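Local coordinates for protein acyl-CoA dehydrogenase (Slackia heliotrinireducens, PDB 4RM7) that belongs to the acyl-CoA dehydrogenase family, with a helical N-terminal domain, a beta-sheet middle domain and a helical C-terminal domain, and assembles from four chains, at residues A[185-190]-A[236-241]; A[241-246]-A[307-312]; A[314-319]-A[373-378]. All coordinates share one frame; numbering follows the deposited sequence.

Interaction 1 of 3, residues A[185-190]-A[236-241]; sequences FSFWMV and SQLYSL
Leu238 meets two phenylalanines with its forked end, giving one methyl to each: CD2 to Phe185 and CD1 to Phe187. The leucine chain runs at about a right angle to both aromatic side chains. Its CD1 lies in the plane of the Phe187 ring, at the edge, 3.8 Å from Phe187 CZ. Its CD2 approaches the far corner of the other ring on a slant, 3.7 Å from Phe185 CZ and 4.0 Å from Phe185 CE2. With chi1 at 177°, Leu238 has CG anti to the backbone N, which carries the fork away from the helix backbone toward the strand. Phe185 is likewise extended, chi1 -175°, and reaches out from the strand. Contact is made through the ring ends and the backbones stay well separated, Phe185 CA and Leu238 CA being 9.8 Å apart, so this is a small, wholly apolar junction. On the other side of the strand, Trp188 NE1 donates a hydrogen bond to Ser186 OG. The ring of Phe187 also meets that of Phe103 on helix 90-103, and Phe185 that of Phe235. Strand 184-191 runs antiparallel to strand 168-175 in the middle-domain sheet, and the contact joins this strand to the early part of helix 234-270, beside helix 90-103.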
ATOM      1  N   PHE A 185      22.325   7.514  35.989  1.00 86.58           N
ATOM      2  CA  PHE A 185      22.704   6.531  34.990  1.00 78.32           C
ATOM      3  C   PHE A 185      24.077   5.935  35.271  1.00 78.95           C
ATOM      4  O   PHE A 185      24.994   6.641  35.687  1.00 81.25           O
ATOM      5  CB  PHE A 185      22.696   7.151  33.602  1.00 80.69           C
ATOM      6  CG  PHE A 185      22.971   6.168  32.517  1.00 80.66           C
ATOM      7  CD1 PHE A 185      24.200   6.143  31.885  1.00 83.59           C
ATOM      8  CD2 PHE A 185      22.005   5.243  32.147  1.00 74.98           C
ATOM      9  CE1 PHE A 185      24.458   5.220  30.885  1.00 82.09           C
ATOM     10  CE2 PHE A 185      22.260   4.321  31.159  1.00 70.91           C
ATOM     11  CZ  PHE A 185      23.488   4.309  30.523  1.00 74.02           C
ATOM     12  N   SER A 186      24.218   4.633  35.035  1.00 76.07           N
ATOM     13  CA  SER A 186      25.470   3.946  35.317  1.00 72.49           C
ATOM     14  C   SER A 186      25.581   2.646  34.548  1.00 68.47           C
ATOM     15  O   SER A 186      24.570   2.005  34.247  1.00 69.07           O
ATOM     16  CB  SER A 186      25.591   3.659  36.806  1.00 77.09           C
ATOM     17  OG  SER A 186      24.695   2.631  37.190  1.00 71.40           O
ATOM     18  N   PHE A 187      26.815   2.262  34.235  1.00 68.47           N
ATOM     19  CA  PHE A 187      27.089   0.988  33.580  1.00 64.59           C
ATOM     20  C   PHE A 187      27.915   0.107  34.508  1.00 71.13           C
ATOM     21  O   PHE A 187      28.805   0.593  35.204  1.00 73.48           O
ATOM     22  CB  PHE A 187      27.825   1.187  32.255  1.00 61.87           C
ATOM     23  CG  PHE A 187      26.929   1.164  31.038  1.00 68.26           C
ATOM     24  CD1 PHE A 187      26.334  -0.021  30.616  1.00 69.37           C
ATOM     25  CD2 PHE A 187      26.709   2.320  30.293  1.00 74.37           C
ATOM     26  CE1 PHE A 187      25.516  -0.051  29.493  1.00 64.80           C
ATOM     27  CE2 PHE A 187      25.895   2.299  29.164  1.00 72.55           C
ATOM     28  CZ  PHE A 187      25.301   1.110  28.765  1.00 67.06           C
ATOM     29  N   TRP A 188      27.621  -1.191  34.501  1.00 69.26           N
ATOM     30  CA  TRP A 188      28.311  -2.151  35.351  1.00 61.20           C
ATOM     31  C   TRP A 188      28.723  -3.393  34.569  1.00 65.57           C
ATOM     32  O   TRP A 188      27.885  -4.036  33.939  1.00 65.24           O
ATOM     33  CB  TRP A 188      27.414  -2.567  36.507  1.00 56.32           C
ATOM     34  CG  TRP A 188      26.951  -1.453  37.371  1.00 64.92           C
ATOM     35  CD1 TRP A 188      25.948  -0.564  37.107  1.00 70.92           C
ATOM     36  CD2 TRP A 188      27.449  -1.124  38.673  1.00 66.03           C
ATOM     37  NE1 TRP A 188      25.803   0.310  38.165  1.00 70.32           N
ATOM     38  CE2 TRP A 188      26.711  -0.017  39.136  1.00 68.55           C
ATOM     39  CE3 TRP A 188      28.453  -1.654  39.490  1.00 67.51           C
ATOM     40  CZ2 TRP A 188      26.951   0.567  40.373  1.00 77.48           C
ATOM     41  CZ3 TRP A 188      28.685  -1.078  40.719  1.00 72.30           C
ATOM     42  CH2 TRP A 188      27.940   0.023  41.149  1.00 76.66           C
HETATM   43  N   MSE A 189      30.002  -3.749  34.622  1.00 64.75           N
HETATM   44  CA  MSE A 189      30.470  -4.976  33.981  1.00 60.86           C
HETATM   45  C   MSE A 189      30.381  -6.150  34.962  1.00 67.35           C
HETATM   46  O   MSE A 189      31.300  -6.392  35.748  1.00 73.61           O
HETATM   47  CB  MSE A 189      31.904  -4.801  33.468  1.00 57.81           C
HETATM   48  CG  MSE A 189      32.447  -5.987  32.685  1.00 53.98           C
HETATM   49 SE   MSE A 189      31.468  -6.325  31.033  0.70 71.97          SE
HETATM   50  CE  MSE A 189      32.028  -4.793  29.981  1.00 71.39           C
ATOM     51  N   VAL A 190      29.270  -6.878  34.914  1.00 63.05           N
ATOM     52  CA  VAL A 190      28.995  -7.903  35.914  1.00 55.14           C
ATOM     53  C   VAL A 190      29.361  -9.296  35.438  1.00 61.86           C
ATOM     54  O   VAL A 190      28.870  -9.749  34.410  1.00 62.85           O
ATOM     55  CB  VAL A 190      27.510  -7.888  36.305  1.00 56.74           C
ATOM     56  CG1 VAL A 190      27.217  -8.921  37.387  1.00 53.08           C
ATOM     57  CG2 VAL A 190      27.100  -6.496  36.754  1.00 60.04           C
ATOM     58  N   SER A 236      21.850  10.310  27.447  1.00 69.98           N
ATOM     59  CA  SER A 236      22.159  11.133  26.279  1.00 68.30           C
ATOM     60  C   SER A 236      23.254  10.501  25.438  1.00 65.11           C
ATOM     61  O   SER A 236      23.101  10.317  24.230  1.00 67.31           O
ATOM     62  CB  SER A 236      22.578  12.545  26.710  1.00 77.35           C
ATOM     63  OG  SER A 236      23.546  12.500  27.754  1.00 91.09           O
ATOM     64  N   GLN A 237      24.350  10.143  26.090  1.00 70.84           N
ATOM     65  CA  GLN A 237      25.463   9.517  25.402  1.00 74.04           C
ATOM     66  C   GLN A 237      25.117   8.132  24.856  1.00 70.20           C
ATOM     67  O   GLN A 237      25.496   7.789  23.737  1.00 72.62           O
ATOM     68  CB  GLN A 237      26.667   9.433  26.332  1.00 80.57           C
ATOM     69  CG  GLN A 237      27.786  10.360  25.909  1.00 94.58           C
ATOM     70  CD  GLN A 237      28.312  10.030  24.516  1.00 99.85           C
ATOM     71  OE1 GLN A 237      28.216  10.845  23.592  1.00102.01           O
ATOM     72  NE2 GLN A 237      28.868   8.828  24.360  1.00 97.41           N
ATOM     73  N   LEU A 238      24.410   7.340  25.656  1.00 69.31           N
ATOM     74  CA  LEU A 238      24.008   6.006  25.246  1.00 68.24           C
ATOM     75  C   LEU A 238      23.108   6.088  24.032  1.00 66.05           C
ATOM     76  O   LEU A 238      23.295   5.373  23.044  1.00 63.99           O
ATOM     77  CB  LEU A 238      23.290   5.287  26.389  1.00 74.81           C
ATOM     78  CG  LEU A 238      22.755   3.888  26.078  1.00 69.71           C
ATOM     79  CD1 LEU A 238      23.900   2.941  25.734  1.00 69.00           C
ATOM     80  CD2 LEU A 238      21.956   3.362  27.253  1.00 70.32           C
ATOM     81  N   TYR A 239      22.138   6.990  24.113  1.00 63.23           N
ATOM     82  CA  TYR A 239      21.164   7.170  23.056  1.00 58.67           C
ATOM     83  C   TYR A 239      21.817   7.513  21.706  1.00 56.31           C
ATOM     84  O   TYR A 239      21.414   6.996  20.658  1.00 61.73           O
ATOM     85  CB  TYR A 239      20.161   8.254  23.455  1.00 69.66           C
ATOM     86  CG  TYR A 239      18.896   8.117  22.673  1.00 85.17           C
ATOM     87  CD1 TYR A 239      17.904   7.239  23.092  1.00 95.53           C
ATOM     88  CD2 TYR A 239      18.708   8.817  21.474  1.00 88.15           C
ATOM     89  CE1 TYR A 239      16.742   7.079  22.359  1.00103.02           C
ATOM     90  CE2 TYR A 239      17.547   8.664  20.730  1.00 94.33           C
ATOM     91  CZ  TYR A 239      16.570   7.794  21.186  1.00101.19           C
ATOM     92  OH  TYR A 239      15.415   7.623  20.478  1.00103.82           O
ATOM     93  N   SER A 240      22.820   8.385  21.727  1.00 54.97           N
ATOM     94  CA  SER A 240      23.588   8.661  20.520  1.00 51.74           C
ATOM     95  C   SER A 240      24.223   7.397  19.977  1.00 52.27           C
ATOM     96  O   SER A 240      24.161   7.139  18.778  1.00 62.46           O
ATOM     97  CB  SER A 240      24.667   9.700  20.785  1.00 51.46           C
ATOM     98  OG  SER A 240      24.065  10.930  21.128  1.00 66.98           O
ATOM     99  N   LEU A 241      24.828   6.604  20.855  1.00 44.52           N
ATOM    100  CA  LEU A 241      25.498   5.397  20.399  1.00 47.79           C
ATOM    101  C   LEU A 241      24.534   4.401  19.744  1.00 48.37           C
ATOM    102  O   LEU A 241      24.879   3.756  18.751  1.00 46.96           O
ATOM    103  CB  LEU A 241      26.231   4.746  21.555  1.00 57.14           C
ATOM    104  CG  LEU A 241      27.489   5.554  21.843  1.00 65.88           C
ATOM    105  CD1 LEU A 241      27.985   5.271  23.235  1.00 72.52           C
ATOM    106  CD2 LEU A 241      28.551   5.226  20.814  1.00 61.94           C
TER

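Interaction 2 of 3, residues A[241-246]-A[307-312]; sequences LLEYGR and REYDRG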
ATOM      1  N   LEU A 241      24.828   6.604  20.855  1.00 44.52           N
ATOM      2  CA  LEU A 241      25.498   5.397  20.399  1.00 47.79           C
ATOM      3  C   LEU A 241      24.534   4.401  19.744  1.00 48.37           C
ATOM      4  O   LEU A 241      24.879   3.756  18.751  1.00 46.96           O
ATOM      5  CB  LEU A 241      26.231   4.746  21.555  1.00 57.14           C
ATOM      6  CG  LEU A 241      27.489   5.554  21.843  1.00 65.88           C
ATOM      7  CD1 LEU A 241      27.985   5.271  23.235  1.00 72.52           C
ATOM      8  CD2 LEU A 241      28.551   5.226  20.814  1.00 61.94           C
ATOM      9  N   LEU A 242      23.322   4.303  20.280  1.00 46.71           N
ATOM     10  CA  LEU A 242      22.331   3.389  19.741  1.00 48.06           C
ATOM     11  C   LEU A 242      21.862   3.803  18.335  1.00 52.07           C
ATOM     12  O   LEU A 242      21.363   2.978  17.582  1.00 55.50           O
ATOM     13  CB  LEU A 242      21.138   3.288  20.685  1.00 52.10           C
ATOM     14  CG  LEU A 242      21.503   2.804  22.084  1.00 56.82           C
ATOM     15  CD1 LEU A 242      20.279   2.754  22.967  1.00 63.10           C
ATOM     16  CD2 LEU A 242      22.158   1.445  21.996  1.00 55.53           C
ATOM     17  N   GLU A 243      22.031   5.067  17.964  1.00 49.89           N
ATOM     18  CA  GLU A 243      21.737   5.439  16.589  1.00 47.60           C
ATOM     19  C   GLU A 243      22.680   4.740  15.596  1.00 55.06           C
ATOM     20  O   GLU A 243      22.244   4.287  14.539  1.00 55.73           O
ATOM     21  CB  GLU A 243      21.791   6.948  16.428  1.00 49.15           C
ATOM     22  CG  GLU A 243      20.642   7.636  17.164  1.00 57.09           C
ATOM     23  CD  GLU A 243      20.585   9.131  16.915  1.00 73.66           C
ATOM     24  OE1 GLU A 243      20.583   9.538  15.734  1.00 72.48           O
ATOM     25  OE2 GLU A 243      20.530   9.899  17.906  1.00 85.04           O
ATOM     26  N   TYR A 244      23.959   4.622  15.931  1.00 57.98           N
ATOM     27  CA  TYR A 244      24.851   3.808  15.118  1.00 56.59           C
ATOM     28  C   TYR A 244      24.261   2.415  14.931  1.00 56.30           C
ATOM     29  O   TYR A 244      24.322   1.845  13.846  1.00 63.50           O
ATOM     30  CB  TYR A 244      26.236   3.699  15.755  1.00 57.73           C
ATOM     31  CG  TYR A 244      26.990   4.998  15.810  1.00 61.50           C
ATOM     32  CD1 TYR A 244      27.639   5.483  14.698  1.00 58.59           C
ATOM     33  CD2 TYR A 244      27.042   5.743  16.977  1.00 66.26           C
ATOM     34  CE1 TYR A 244      28.324   6.681  14.739  1.00 60.44           C
ATOM     35  CE2 TYR A 244      27.729   6.946  17.035  1.00 67.12           C
ATOM     36  CZ  TYR A 244      28.374   7.407  15.913  1.00 66.10           C
ATOM     37  OH  TYR A 244      29.068   8.595  15.953  1.00 66.71           O
ATOM     38  N   GLY A 245      23.678   1.869  15.989  1.00 46.36           N
ATOM     39  CA  GLY A 245      23.098   0.538  15.908  1.00 43.25           C
ATOM     40  C   GLY A 245      21.993   0.466  14.866  1.00 44.56           C
ATOM     41  O   GLY A 245      21.800  -0.561  14.226  1.00 44.13           O
ATOM     42  N   ARG A 246      21.266   1.566  14.686  1.00 43.23           N
ATOM     43  CA  ARG A 246      20.230   1.624  13.674  1.00 37.60           C
ATOM     44  C   ARG A 246      20.834   1.635  12.274  1.00 40.31           C
ATOM     45  O   ARG A 246      20.306   0.992  11.368  1.00 44.18           O
ATOM     46  CB  ARG A 246      19.348   2.849  13.873  1.00 37.96           C
ATOM     47  CG  ARG A 246      18.589   2.799  15.152  1.00 40.94           C
ATOM     48  CD  ARG A 246      17.563   3.857  15.254  1.00 40.40           C
ATOM     49  NE  ARG A 246      17.013   3.848  16.604  1.00 50.19           N
ATOM     50  CZ  ARG A 246      17.003   4.893  17.414  1.00 56.83           C
ATOM     51  NH1 ARG A 246      17.491   6.055  17.008  1.00 69.11           N
ATOM     52  NH2 ARG A 246      16.494   4.774  18.624  1.00 65.35           N
ATOM     53  N   ARG A 307      27.266   8.708   5.544  1.00 41.87           N
ATOM     54  CA  ARG A 307      28.221   9.697   5.066  1.00 46.97           C
ATOM     55  C   ARG A 307      28.084  11.003   5.859  1.00 51.75           C
ATOM     56  O   ARG A 307      29.078  11.695   6.074  1.00 60.44           O
ATOM     57  CB  ARG A 307      28.060   9.936   3.554  1.00 40.30           C
ATOM     58  CG  ARG A 307      28.610   8.804   2.673  1.00 40.15           C
ATOM     59  CD  ARG A 307      28.487   9.121   1.170  1.00 44.89           C
ATOM     60  NE  ARG A 307      29.520   8.502   0.333  1.00 60.07           N
ATOM     61  CZ  ARG A 307      29.288   7.972  -0.881  1.00 83.57           C
ATOM     62  NH1 ARG A 307      28.061   7.971  -1.410  1.00 87.75           N
ATOM     63  NH2 ARG A 307      30.280   7.432  -1.584  1.00 82.95           N
ATOM     64  N   GLU A 308      26.874  11.322   6.318  1.00 53.02           N
ATOM     65  CA  GLU A 308      26.671  12.471   7.223  1.00 51.77           C
ATOM     66  C   GLU A 308      27.547  12.392   8.466  1.00 52.24           C
ATOM     67  O   GLU A 308      28.195  13.364   8.833  1.00 54.02           O
ATOM     68  CB  GLU A 308      25.217  12.580   7.676  1.00 51.19           C
ATOM     69  CG  GLU A 308      24.353  13.497   6.852  1.00 50.22           C
ATOM     70  CD  GLU A 308      22.933  13.598   7.402  1.00 57.58           C
ATOM     71  OE1 GLU A 308      22.615  12.897   8.383  1.00 60.47           O
ATOM     72  OE2 GLU A 308      22.135  14.395   6.867  1.00 67.60           O
ATOM     73  N   TYR A 309      27.553  11.243   9.132  1.00 46.96           N
ATOM     74  CA  TYR A 309      28.402  11.090  10.302  1.00 53.00           C
ATOM     75  C   TYR A 309      29.839  11.403   9.960  1.00 53.09           C
ATOM     76  O   TYR A 309      30.508  12.135  10.671  1.00 59.81           O
ATOM     77  CB  TYR A 309      28.329   9.681  10.864  1.00 54.68           C
ATOM     78  CG  TYR A 309      27.222   9.450  11.848  1.00 51.11           C
ATOM     79  CD1 TYR A 309      27.332   9.870  13.175  1.00 48.15           C
ATOM     80  CD2 TYR A 309      26.064   8.790  11.455  1.00 52.07           C
ATOM     81  CE1 TYR A 309      26.304   9.640  14.073  1.00 49.49           C
ATOM     82  CE2 TYR A 309      25.041   8.530  12.349  1.00 53.49           C
ATOM     83  CZ  TYR A 309      25.163   8.956  13.648  1.00 52.58           C
ATOM     84  OH  TYR A 309      24.127   8.700  14.501  1.00 58.74           O
ATOM     85  N   ASP A 310      30.308  10.849   8.854  1.00 49.72           N
ATOM     86  CA  ASP A 310      31.719  10.937   8.539  1.00 50.92           C
ATOM     87  C   ASP A 310      32.099  12.374   8.186  1.00 54.73           C
ATOM     88  O   ASP A 310      33.248  12.760   8.342  1.00 59.89           O
ATOM     89  CB  ASP A 310      32.082   9.971   7.407  1.00 53.49           C
ATOM     90  CG  ASP A 310      31.894   8.490   7.795  1.00 57.44           C
ATOM     91  OD1 ASP A 310      31.863   8.149   9.001  1.00 57.82           O
ATOM     92  OD2 ASP A 310      31.795   7.653   6.878  1.00 60.82           O
ATOM     93  N   ARG A 311      31.126  13.164   7.734  1.00 52.88           N
ATOM     94  CA  ARG A 311      31.337  14.598   7.535  1.00 54.53           C
ATOM     95  C   ARG A 311      31.258  15.409   8.829  1.00 54.82           C
ATOM     96  O   ARG A 311      31.578  16.585   8.830  1.00 55.71           O
ATOM     97  CB  ARG A 311      30.301  15.190   6.583  1.00 53.38           C
ATOM     98  CG  ARG A 311      30.414  14.797   5.164  1.00 49.29           C
ATOM     99  CD  ARG A 311      29.533  15.697   4.302  1.00 56.17           C
ATOM    100  NE  ARG A 311      28.080  15.567   4.490  1.00 58.99           N
ATOM    101  CZ  ARG A 311      27.322  14.661   3.871  1.00 64.10           C
ATOM    102  NH1 ARG A 311      27.876  13.762   3.059  1.00 59.31           N
ATOM    103  NH2 ARG A 311      26.013  14.637   4.077  1.00 65.53           N
ATOM    104  N   GLY A 312      30.781  14.804   9.908  1.00 55.03           N
ATOM    105  CA  GLY A 312      30.538  15.539  11.141  1.00 51.85           C
ATOM    106  C   GLY A 312      29.262  16.367  11.103  1.00 54.60           C
ATOM    107  O   GLY A 312      29.154  17.377  11.785  1.00 67.34           O
TER
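Tyr244 and Tyr309 lay their rings over one another at an oblique angle, with planes 33° apart and centroids separated by 4.6 Å. Each presents a face near its rim: Tyr244 CE1 sits 3.6 Å above the plane of the Tyr309 ring, while Tyr309 CZ stands over one face of Tyr244. The overlap is displaced toward the hydroxyl end of Tyr244, whose OH lies 3.5 Å from Tyr309 CE1. Leu241 CA, one turn earlier in the same helix, is in plane at an edge of the Tyr244 ring. On the face of Tyr309 opposite Tyr244, the ring of His314 stacks, so this ring lies between two others, one stacked and one oblique. Tyr309 reaches across from its helix with CG anti to the carbonyl carbon (chi1 -87°), and its hydroxyl arrives beside Glu243. There Glu243 CB is 3.5 Å from Tyr309 OH, and the two side chains cross at about a right angle. Leu70 of helix 70-84 touches both tyrosines. Just beyond Tyr309 the helix ends in a Schellman motif: Gly312 has positive phi and two bonds back into the last turn, one of them from Gly312 N to Tyr309 O. The contact thus joins an early part of helix 234-270 to the last turn of helix 282-311 in the C-terminal helical domain. Its chemistry is chiefly aromatic: contact between the two rings probably provides most of the attraction, and the nearby Glu243 carboxylate may polarise the phenol without hydrogen bonding to it.

Interaction 3 of 3, residues A[314-319]-A[373-378]; sequences HKRLSV and VVIAAP
Leu317 CD1 rests on the methyl of Ala376, 3.7 Å from Ala376 CB, and touches the carbonyl of the same residue, with Leu317 CD1 also 3.7 Å from Ala376 O. Alongside, the guanidinium of Arg316 reaches Ile375: Arg316 NH1 is 3.7 Å from Ile375 CG2, which comes to the flat group on a slant, and the two side chains cross at about a right angle. Leu317 has CG anti to its own N (chi1 -175°), which swings its fork round to the alanine although its CB starts off pointing past it. Arg316 bends at chi2 and chi3, and the bends bring its guanidinium to the Ile375 methyl. The small side chain of Ala376 is consistent with the close approach of the backbones, with Leu317 CA and Ala376 CA 5.7 Å apart. Further out, Leu379, Ile380 and Gln383 of helix 369-386 continue the surface against which Leu317 packs, and Tyr239 of helix 234-270 lies against both Arg316 and Ile375. Lys315 occupies the N-cap position of helix 316-341, and ahead of it the ring of His314 has Arg316 N above one face and Val319 CG2 in plane at an edge. Helix 369-386 kinks at Pro378. Its outer side meets the second subunit, where Ala376 packs on Thr289 and Pro378 on Gln285 of that other copy. Across the two segments the chemistry is dispersive: one methyl pair, and a guanidinium beside the Ile375 methyl that forms no salt bridge with 373-378.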
ATOM      1  N   HIS A 314      25.996  14.775  11.167  1.00 44.45           N
ATOM      2  CA  HIS A 314      24.896  13.906  11.543  1.00 45.60           C
ATOM      3  C   HIS A 314      23.680  14.697  11.976  1.00 50.48           C
ATOM      4  O   HIS A 314      23.797  15.638  12.757  1.00 52.00           O
ATOM      5  CB  HIS A 314      25.307  12.974  12.675  1.00 46.97           C
ATOM      6  CG  HIS A 314      24.159  12.251  13.303  1.00 46.70           C
ATOM      7  ND1 HIS A 314      23.769  12.459  14.609  1.00 41.51           N
ATOM      8  CD2 HIS A 314      23.302  11.329  12.797  1.00 45.39           C
ATOM      9  CE1 HIS A 314      22.731  11.688  14.886  1.00 42.24           C
ATOM     10  NE2 HIS A 314      22.427  10.990  13.804  1.00 40.20           N
ATOM     11  N   LYS A 315      22.522  14.315  11.445  1.00 51.82           N
ATOM     12  CA  LYS A 315      21.237  14.807  11.917  1.00 46.43           C
ATOM     13  C   LYS A 315      20.434  13.614  12.401  1.00 42.22           C
ATOM     14  O   LYS A 315      20.364  12.593  11.712  1.00 44.39           O
ATOM     15  CB  LYS A 315      20.470  15.538  10.811  1.00 51.23           C
ATOM     16  CG  LYS A 315      21.255  16.603  10.077  1.00 58.87           C
ATOM     17  CD  LYS A 315      20.441  17.226   8.952  1.00 72.24           C
ATOM     18  CE  LYS A 315      21.200  18.384   8.303  1.00 82.90           C
ATOM     19  NZ  LYS A 315      21.768  19.316   9.336  1.00 83.65           N
ATOM     20  N   ARG A 316      19.820  13.743  13.573  1.00 42.59           N
ATOM     21  CA  ARG A 316      18.975  12.684  14.120  1.00 37.23           C
ATOM     22  C   ARG A 316      17.885  12.238  13.147  1.00 40.46           C
ATOM     23  O   ARG A 316      17.554  11.057  13.071  1.00 49.04           O
ATOM     24  CB  ARG A 316      18.333  13.147  15.421  1.00 44.27           C
ATOM     25  CG  ARG A 316      19.326  13.422  16.542  1.00 55.19           C
ATOM     26  CD  ARG A 316      18.902  12.749  17.831  1.00 63.24           C
ATOM     27  NE  ARG A 316      17.613  13.230  18.344  1.00 79.70           N
ATOM     28  CZ  ARG A 316      16.619  12.436  18.749  1.00 80.11           C
ATOM     29  NH1 ARG A 316      16.753  11.110  18.694  1.00 75.18           N
ATOM     30  NH2 ARG A 316      15.489  12.970  19.199  1.00 74.66           N
ATOM     31  N   LEU A 317      17.334  13.193  12.400  1.00 48.14           N
ATOM     32  CA  LEU A 317      16.205  12.928  11.520  1.00 38.44           C
ATOM     33  C   LEU A 317      16.562  11.984  10.386  1.00 39.99           C
ATOM     34  O   LEU A 317      15.735  11.163   9.986  1.00 41.60           O
ATOM     35  CB  LEU A 317      15.682  14.214  10.935  1.00 33.69           C
ATOM     36  CG  LEU A 317      14.429  14.054  10.083  1.00 35.02           C
ATOM     37  CD1 LEU A 317      13.340  13.337  10.899  1.00 29.25           C
ATOM     38  CD2 LEU A 317      13.978  15.434   9.685  1.00 31.68           C
ATOM     39  N   SER A 318      17.780  12.106   9.863  1.00 33.42           N
ATOM     40  CA  SER A 318      18.237  11.201   8.808  1.00 36.45           C
ATOM     41  C   SER A 318      18.152   9.752   9.274  1.00 42.06           C
ATOM     42  O   SER A 318      17.647   8.893   8.560  1.00 48.92           O
ATOM     43  CB  SER A 318      19.676  11.502   8.394  1.00 38.23           C
ATOM     44  OG  SER A 318      19.809  12.779   7.814  1.00 41.02           O
ATOM     45  N   VAL A 319      18.656   9.495  10.477  1.00 39.54           N
ATOM     46  CA  VAL A 319      18.686   8.149  11.037  1.00 38.06           C
ATOM     47  C   VAL A 319      17.271   7.654  11.342  1.00 39.15           C
ATOM     48  O   VAL A 319      16.949   6.489  11.141  1.00 42.60           O
ATOM     49  CB  VAL A 319      19.559   8.118  12.301  1.00 34.64           C
ATOM     50  CG1 VAL A 319      19.331   6.834  13.108  1.00 33.85           C
ATOM     51  CG2 VAL A 319      21.038   8.282  11.914  1.00 30.93           C
ATOM     52  N   VAL A 373       8.523   7.355  14.347  1.00 48.94           N
ATOM     53  CA  VAL A 373       7.535   8.423  14.165  1.00 42.64           C
ATOM     54  C   VAL A 373       7.570   9.439  15.303  1.00 43.07           C
ATOM     55  O   VAL A 373       7.530  10.632  15.077  1.00 41.75           O
ATOM     56  CB  VAL A 373       6.120   7.858  14.050  1.00 40.80           C
ATOM     57  CG1 VAL A 373       5.092   8.947  14.278  1.00 39.90           C
ATOM     58  CG2 VAL A 373       5.922   7.207  12.690  1.00 35.35           C
ATOM     59  N   VAL A 374       7.670   8.952  16.532  1.00 50.63           N
ATOM     60  CA  VAL A 374       7.677   9.815  17.707  1.00 51.88           C
ATOM     61  C   VAL A 374       8.958  10.669  17.761  1.00 53.29           C
ATOM     62  O   VAL A 374       8.932  11.821  18.154  1.00 68.74           O
ATOM     63  CB  VAL A 374       7.509   8.953  19.006  1.00 46.17           C
ATOM     64  CG1 VAL A 374       7.817   9.741  20.234  1.00 37.78           C
ATOM     65  CG2 VAL A 374       6.095   8.417  19.091  1.00 41.92           C
ATOM     66  N   ILE A 375      10.073  10.095  17.342  1.00 53.77           N
ATOM     67  CA  ILE A 375      11.348  10.792  17.264  1.00 52.02           C
ATOM     68  C   ILE A 375      11.395  11.811  16.114  1.00 53.75           C
ATOM     69  O   ILE A 375      11.949  12.898  16.248  1.00 64.95           O
ATOM     70  CB  ILE A 375      12.495   9.768  17.072  1.00 50.56           C
ATOM     71  CG1 ILE A 375      12.682   8.929  18.334  1.00 50.84           C
ATOM     72  CG2 ILE A 375      13.810  10.440  16.629  1.00 38.71           C
ATOM     73  CD1 ILE A 375      13.587   7.731  18.082  1.00 49.33           C
ATOM     74  N   ALA A 376      10.809  11.445  14.979  1.00 48.04           N
ATOM     75  CA  ALA A 376      10.985  12.205  13.748  1.00 48.26           C
ATOM     76  C   ALA A 376      10.068  13.425  13.609  1.00 53.86           C
ATOM     77  O   ALA A 376      10.480  14.450  13.053  1.00 48.29           O
ATOM     78  CB  ALA A 376      10.794  11.289  12.548  1.00 33.18           C
ATOM     79  N   ALA A 377       8.831  13.323  14.087  1.00 57.46           N
ATOM     80  CA  ALA A 377       7.858  14.382  13.823  1.00 54.07           C
ATOM     81  C   ALA A 377       8.288  15.743  14.401  1.00 52.08           C
ATOM     82  O   ALA A 377       8.175  16.754  13.703  1.00 50.91           O
ATOM     83  CB  ALA A 377       6.490  13.986  14.339  1.00 56.37           C
ATOM     84  N   PRO A 378       8.790  15.786  15.660  1.00 42.50           N
ATOM     85  CA  PRO A 378       9.241  17.108  16.129  1.00 40.73           C
ATOM     86  C   PRO A 378      10.458  17.639  15.365  1.00 45.50           C
ATOM     87  O   PRO A 378      10.554  18.850  15.143  1.00 57.04           O
ATOM     88  CB  PRO A 378       9.581  16.876  17.619  1.00 37.42           C
ATOM     89  CG  PRO A 378       9.625  15.410  17.796  1.00 50.71           C
ATOM     90  CD  PRO A 378       8.724  14.816  16.765  1.00 48.80           C
TER

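How the interactions relate
The three contacts follow one another along the chain, each closing before the next opens. Interactions 1 and 2 both use helix 234-270, share Leu241 and have centres about 17 Å apart. Interaction 3 has its centre about 13 Å from that of interaction 2 and about 21 Å from that of interaction 1. Helices 282-311 and 316-341 are consecutive, and a probable hydrogen bond between Glu308 and Ser318 joins interactions 2 and 3. Tyr239 packs against residues of both later contacts. Together they run from the middle-domain sheet, through the C-terminal helices, to the final helix and the neighbouring subunit.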